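Carbamate kinase (Aeropyrum pernix, PDB 2E9Y) probably phosphorylates carbamate with ATP, or runs the reverse reaction to make ATP from carbamoyl phosphate, as carbamate kinases do. Local coordinates at residues Leu109-Ile114 and Ala184-Val189; Asp237-Ala242 and Glu250-Arg255. All coordinates share one frame; numbering follows the deposited sequence.

Contact 1. Residues Leu109-Ile114 and Ala184-Val189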
loop_
_atom_site.group_PDB
_atom_site.type_symbol
_atom_site.label_atom_id
_atom_site.label_comp_id
_atom_site.label_asym_id
_atom_site.label_seq_id
_atom_site.Cartn_x
_atom_site.Cartn_y
_atom_site.Cartn_z
ATOM N N LEU A 109 7.939 10.217 12.038
ATOM C CA LEU A 109 7.436 9.125 11.221
ATOM C C LEU A 109 6.844 9.731 9.956
ATOM O O LEU A 109 6.192 10.771 10.003
ATOM C CB LEU A 109 6.376 8.318 11.988
ATOM C CG LEU A 109 6.891 7.455 13.152
ATOM C CD1 LEU A 109 5.723 6.784 13.869
ATOM C CD2 LEU A 109 7.852 6.399 12.624
ATOM N N VAL A 110 7.093 9.082 8.828
ATOM C CA VAL A 110 6.602 9.544 7.538
ATOM C C VAL A 110 5.451 8.667 7.063
ATOM O O VAL A 110 5.647 7.497 6.737
ATOM C CB VAL A 110 7.722 9.490 6.480
ATOM C CG1 VAL A 110 7.166 9.851 5.105
ATOM C CG2 VAL A 110 8.841 10.433 6.870
ATOM N N PRO A 111 4.232 9.218 7.022
ATOM C CA PRO A 111 3.102 8.404 6.567
ATOM C C PRO A 111 3.061 8.265 5.051
ATOM O O PRO A 111 3.569 9.126 4.329
ATOM C CB PRO A 111 1.897 9.177 7.085
ATOM C CG PRO A 111 2.361 10.613 6.932
ATOM C CD PRO A 111 3.780 10.548 7.475
ATOM N N VAL A 112 2.467 7.170 4.585
ATOM C CA VAL A 112 2.285 6.918 3.158
ATOM C C VAL A 112 0.767 6.856 3.003
ATOM O O VAL A 112 0.111 5.980 3.571
ATOM C CB VAL A 112 2.911 5.571 2.714
ATOM C CG1 VAL A 112 2.553 5.279 1.265
ATOM C CG2 VAL A 112 4.423 5.626 2.863
ATOM N N VAL A 113 0.198 7.794 2.256
ATOM C CA VAL A 113 -1.249 7.815 2.096
ATOM C C VAL A 113 -1.701 7.121 0.818
ATOM O O VAL A 113 -1.319 7.525 -0.280
ATOM C CB VAL A 113 -1.791 9.264 2.083
ATOM C CG1 VAL A 113 -3.320 9.248 2.066
ATOM C CG2 VAL A 113 -1.280 10.028 3.300
ATOM N N ILE A 114 -2.500 6.065 0.965
ATOM C CA ILE A 114 -3.032 5.412 -0.206
ATOM C C ILE A 114 -4.038 6.365 -0.809
ATOM O O ILE A 114 -4.935 6.843 -0.138
ATOM C CB ILE A 114 -3.733 4.108 0.210
ATOM C CG1 ILE A 114 -2.765 3.101 0.860
ATOM C CG2 ILE A 114 -4.373 3.424 -1.008
ATOM C CD1 ILE A 114 -1.516 2.841 0.013
ATOM N N ALA A 184 -0.596 17.899 8.582
ATOM C CA ALA A 184 -0.697 18.665 9.814
ATOM C C ALA A 184 0.117 17.978 10.908
ATOM O O ALA A 184 0.657 18.633 11.798
ATOM C CB ALA A 184 -2.157 18.781 10.235
ATOM N N GLU A 185 0.220 16.655 10.824
ATOM C CA GLU A 185 0.948 15.879 11.822
ATOM C C GLU A 185 2.424 15.619 11.521
ATOM O O GLU A 185 3.203 15.367 12.438
ATOM C CB GLU A 185 0.238 14.540 12.053
ATOM C CG GLU A 185 -1.140 14.662 12.684
ATOM C CD GLU A 185 -1.089 15.261 14.078
ATOM O OE1 GLU A 185 -0.395 14.690 14.947
ATOM O OE2 GLU A 185 -1.740 16.303 14.305
ATOM N N SER A 186 2.811 15.671 10.250
ATOM C CA SER A 186 4.202 15.426 9.880
ATOM C C SER A 186 4.692 16.343 8.765
ATOM O O SER A 186 3.940 16.674 7.846
ATOM C CB SER A 186 4.389 13.971 9.443
ATOM O OG SER A 186 5.731 13.736 9.036
ATOM N N PRO A 187 5.967 16.762 8.834
ATOM C CA PRO A 187 6.592 17.645 7.844
ATOM C C PRO A 187 6.905 16.946 6.522
ATOM O O PRO A 187 7.242 17.596 5.533
ATOM C CB PRO A 187 7.853 18.122 8.561
ATOM C CG PRO A 187 8.229 16.921 9.378
ATOM C CD PRO A 187 6.891 16.504 9.955
ATOM N N ALA A 188 6.798 15.620 6.514
ATOM C CA ALA A 188 7.052 14.833 5.312
ATOM C C ALA A 188 5.970 13.768 5.174
ATOM O O ALA A 188 5.835 12.888 6.025
ATOM C CB ALA A 188 8.425 14.178 5.385
ATOM N N VAL A 189 5.201 13.864 4.094
ATOM C CA VAL A 189 4.112 12.932 3.818
ATOM C C VAL A 189 4.255 12.428 2.387
ATOM O O VAL A 189 4.472 13.221 1.474
ATOM C CB VAL A 189 2.733 13.631 3.945
ATOM C CG1 VAL A 189 1.617 12.683 3.517
ATOM C CG2 VAL A 189 2.513 14.102 5.381
#

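Contact 2. Residues Asp237-Ala242 and Glu250-Arg255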
loop_
_atom_site.group_PDB
_atom_site.type_symbol
_atom_site.label_atom_id
_atom_site.label_comp_id
_atom_site.label_asym_id
_atom_site.label_seq_id
_atom_site.Cartn_x
_atom_site.Cartn_y
_atom_site.Cartn_z
ATOM N N ASP A 237 15.166 15.104 -14.093
ATOM C CA ASP A 237 16.580 14.830 -14.314
ATOM C C ASP A 237 17.282 15.873 -15.185
ATOM O O ASP A 237 18.360 15.617 -15.724
ATOM C CB ASP A 237 16.745 13.429 -14.911
ATOM C CG ASP A 237 16.194 13.321 -16.316
ATOM O OD1 ASP A 237 15.260 14.079 -16.659
ATOM O OD2 ASP A 237 16.690 12.463 -17.076
ATOM N N VAL A 238 16.661 17.043 -15.321
ATOM C CA VAL A 238 17.225 18.150 -16.093
ATOM C C VAL A 238 17.108 19.427 -15.257
ATOM O O VAL A 238 16.268 19.512 -14.360
ATOM C CB VAL A 238 16.499 18.343 -17.447
ATOM C CG1 VAL A 238 16.838 17.192 -18.380
ATOM C CG2 VAL A 238 14.995 18.423 -17.233
ATOM N N PRO A 239 17.951 20.436 -15.538
ATOM C CA PRO A 239 17.940 21.703 -14.798
ATOM C C PRO A 239 16.645 22.515 -14.834
ATOM O O PRO A 239 16.488 23.465 -14.073
ATOM C CB PRO A 239 19.127 22.461 -15.396
ATOM C CG PRO A 239 19.185 21.947 -16.796
ATOM C CD PRO A 239 18.968 20.465 -16.605
ATOM N N GLY A 240 15.721 22.146 -15.713
ATOM C CA GLY A 240 14.463 22.870 -15.783
ATOM C C GLY A 240 13.779 22.751 -17.129
ATOM O O GLY A 240 13.811 21.696 -17.762
ATOM N N VAL A 241 13.155 23.839 -17.566
ATOM C CA VAL A 241 12.470 23.857 -18.850
ATOM C C VAL A 241 13.368 24.556 -19.866
ATOM O O VAL A 241 14.011 25.556 -19.552
ATOM C CB VAL A 241 11.131 24.624 -18.765
ATOM C CG1 VAL A 241 10.408 24.553 -20.097
ATOM C CG2 VAL A 241 10.264 24.042 -17.658
ATOM N N ALA A 242 13.411 24.027 -21.081
ATOM C CA ALA A 242 14.235 24.622 -22.120
ATOM C C ALA A 242 13.501 24.698 -23.450
ATOM O O ALA A 242 12.733 23.805 -23.800
ATOM C CB ALA A 242 15.520 23.817 -22.285
ATOM N N GLU A 250 18.970 25.959 -28.312
ATOM C CA GLU A 250 18.584 25.525 -26.973
ATOM C C GLU A 250 18.927 26.550 -25.897
ATOM O O GLU A 250 20.046 27.060 -25.841
ATOM C CB GLU A 250 19.257 24.197 -26.614
ATOM C CG GLU A 250 18.817 23.651 -25.258
ATOM C CD GLU A 250 19.691 22.517 -24.753
ATOM O OE1 GLU A 250 20.887 22.760 -24.486
ATOM O OE2 GLU A 250 19.180 21.385 -24.621
ATOM N N ARG A 251 17.955 26.840 -25.041
ATOM C CA ARG A 251 18.140 27.776 -23.952
ATOM C C ARG A 251 17.314 27.348 -22.750
ATOM O O ARG A 251 16.114 27.121 -22.837
ATOM C CB ARG A 251 17.691 29.157 -24.429
ATOM C CG ARG A 251 18.132 30.271 -23.479
ATOM C CD ARG A 251 17.511 31.624 -23.847
ATOM N NE ARG A 251 18.542 32.663 -23.917
ATOM C CZ ARG A 251 19.174 32.825 -25.095
ATOM N NH1 ARG A 251 18.852 32.069 -26.130
ATOM N NH2 ARG A 251 20.128 33.754 -25.211
ATOM N N TRP A 252 17.960 27.218 -21.597
ATOM C CA TRP A 252 17.263 26.827 -20.384
ATOM C C TRP A 252 16.700 28.065 -19.707
ATOM O O TRP A 252 17.431 29.007 -19.401
ATOM C CB TRP A 252 18.205 26.084 -19.435
ATOM C CG TRP A 252 18.710 24.805 -20.016
ATOM C CD1 TRP A 252 19.795 24.644 -20.829
ATOM C CD2 TRP A 252 18.099 23.514 -19.902
ATOM N NE1 TRP A 252 19.896 23.332 -21.232
ATOM C CE2 TRP A 252 18.866 22.617 -20.678
ATOM C CE3 TRP A 252 16.973 23.027 -19.221
ATOM C CZ2 TRP A 252 18.545 21.261 -20.792
ATOM C CZ3 TRP A 252 16.655 21.680 -19.337
ATOM C CH2 TRP A 252 17.440 20.812 -20.117
ATOM N N LEU A 253 15.391 28.058 -19.486
ATOM C CA LEU A 253 14.717 29.192 -18.851
ATOM C C LEU A 253 14.906 29.167 -17.343
ATOM O O LEU A 253 14.892 28.130 -16.699
ATOM C CB LEU A 253 13.217 29.104 -19.152
ATOM C CG LEU A 253 12.889 28.979 -20.642
ATOM C CD1 LEU A 253 11.388 28.925 -20.892
ATOM C CD2 LEU A 253 13.405 30.139 -21.484
ATOM N N ARG A 254 15.116 30.374 -16.787
ATOM C CA ARG A 254 15.274 30.495 -15.344
ATOM C C ARG A 254 13.982 31.002 -14.698
ATOM O O ARG A 254 13.663 30.753 -13.541
ATOM C CB ARG A 254 16.398 31.501 -15.086
ATOM C CG ARG A 254 16.690 31.692 -13.599
ATOM C CD ARG A 254 17.015 30.363 -12.904
ATOM N NE ARG A 254 17.268 30.550 -11.470
ATOM C CZ ARG A 254 16.260 31.009 -10.690
ATOM N NH1 ARG A 254 15.080 31.303 -11.213
ATOM N NH2 ARG A 254 16.471 31.172 -9.382
ATOM N N ARG A 255 13.263 31.801 -15.502
ATOM C CA ARG A 255 11.963 32.301 -15.108
ATOM C C ARG A 255 11.131 32.536 -16.367
ATOM O O ARG A 255 11.643 32.939 -17.402
ATOM C CB ARG A 255 12.155 33.650 -14.410
ATOM C CG ARG A 255 12.803 33.539 -13.030
ATOM C CD ARG A 255 12.816 34.869 -12.257
ATOM N NE ARG A 255 13.502 34.686 -10.973
ATOM C CZ ARG A 255 13.618 35.729 -10.121
ATOM N NH1 ARG A 255 13.115 36.914 -10.426
ATOM N NH2 ARG A 255 14.246 35.545 -8.960
#

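Contact 1. Residues Leu109-Ile114 and Ala184-Val189
The hydroxyl of Ser186 faces two carbonyl oxygens, one on each segment: OG lies 3.2 Å from Leu109 O across the contact and 3.1 Å from Ala188 O two residues on. Its single proton can serve either oxygen, and the geometry does not settle which. With OG anti to the backbone N (chi1 178°), the hydroxyl comes within reach of both just where Ser186 leaves the helical conformation of 176-185. The rest is packing of methyl and ring carbons, partly against the Ala188 carbonyl. Val110 comes over the start of strand 188-191 with both methyls: CG1 packs on Ala188 O at 3.4 Å, while CG2 meets the methyl of Ala188, 4.1 Å from its CB. Replacing Val110 with a serine would probably leave Ala188 CB without its methyl partner and open a small gap beside the strand. Pro111 meets the same segment through two ring carbons, CD lying against Ala188 O and Ser186 CB. Its CG touches Val189 CG2 at 3.8 Å, the two side chains crossing at about a right angle. Val189 CG1, anti to the backbone N (chi1 174°), reaches on to Val113 CG2 at 3.9 Å. Ala182 of helix 176-185 packs on both Pro111 and Val189, and Leu178 of the second subunit also lies on Pro111. The main chain is tied one residue further along, where Pro111 and Val113 both hydrogen-bond to Val190, while Val189 bonds to Ser49 and Ile51 on its other neighbour. Strand 188-191 thus runs between parallel strands 48-52 and 112-119, an inner position in the mixed, largely parallel sheet with helices packed against it that belongs to the amino acid kinase fold.

Contact 2. Residues Asp237-Ala242 and Glu250-Arg255
Trp252 is clamped between Ala242 and Pro239 in a small antiparallel beta-hairpin, strands 242-243 and 251-252, and in the loop that leads into it. Ala242 and Trp252 are directly opposite as a non-hydrogen-bonded pair, and both side chains emerge on one side of the hairpin, where the indole can lie over its partner's methyl. Ala242 CB stands over one face, 3.6 Å from the centroid of the six-membered ring, in a CH-pi contact. Over the opposite face Pro239 makes a second one, its CG 3.5 Å from the same centroid; the proline side chain crosses the indole at about a right angle. The Trp252 torsion, with CG anti to the carbonyl carbon (chi1 -63°), carries the benzo end back to this loop. There Val238 CB meets CH2 of Trp252 at 3.8 Å. The ring of Tyr245, from the hairpin loop, also meets the indole, the planes steeply inclined. Gly240 brings its carbonyl to the ring edge, with O 3.3 Å from Trp252 CZ3; this buried oxygen has no polar partner in the model. At the backbone angles of Gly240 a side chain would collide with the carbonyl oxygen of Pro239. Beyond the paired residues, Thr311 OG1 hydrogen-bonds to Val241 N and Leu253 O, joining both segments to strand 311-314. Directly between them, Leu253 N donates to Val241 O at 2.9 Å, with an N-H...O angle of 157°.

In the fold
From the N terminus the chain passes through strands 6-10 and 48-52 before reaching 109-114. Contact 1 closes a long excursion, 69 residues between its segments, which includes the separate antiparallel sheet of 131-133, 136-137, 152-155 and 161-165 and ends with helix 176-185. Only after that closure does the chain run on to strand 231-236, leave the main sheet at 237-242, and return at 250-255 to close contact 2 over seven residues. The two contacts are therefore in series, neither nested nor crossed. Their centres lie about 31 Å apart: contact 1 brings strands 112-119 and 188-191 together in the main sheet, near the second subunit, and contact 2 pairs the two arms of a small hairpin next to strand 311-314.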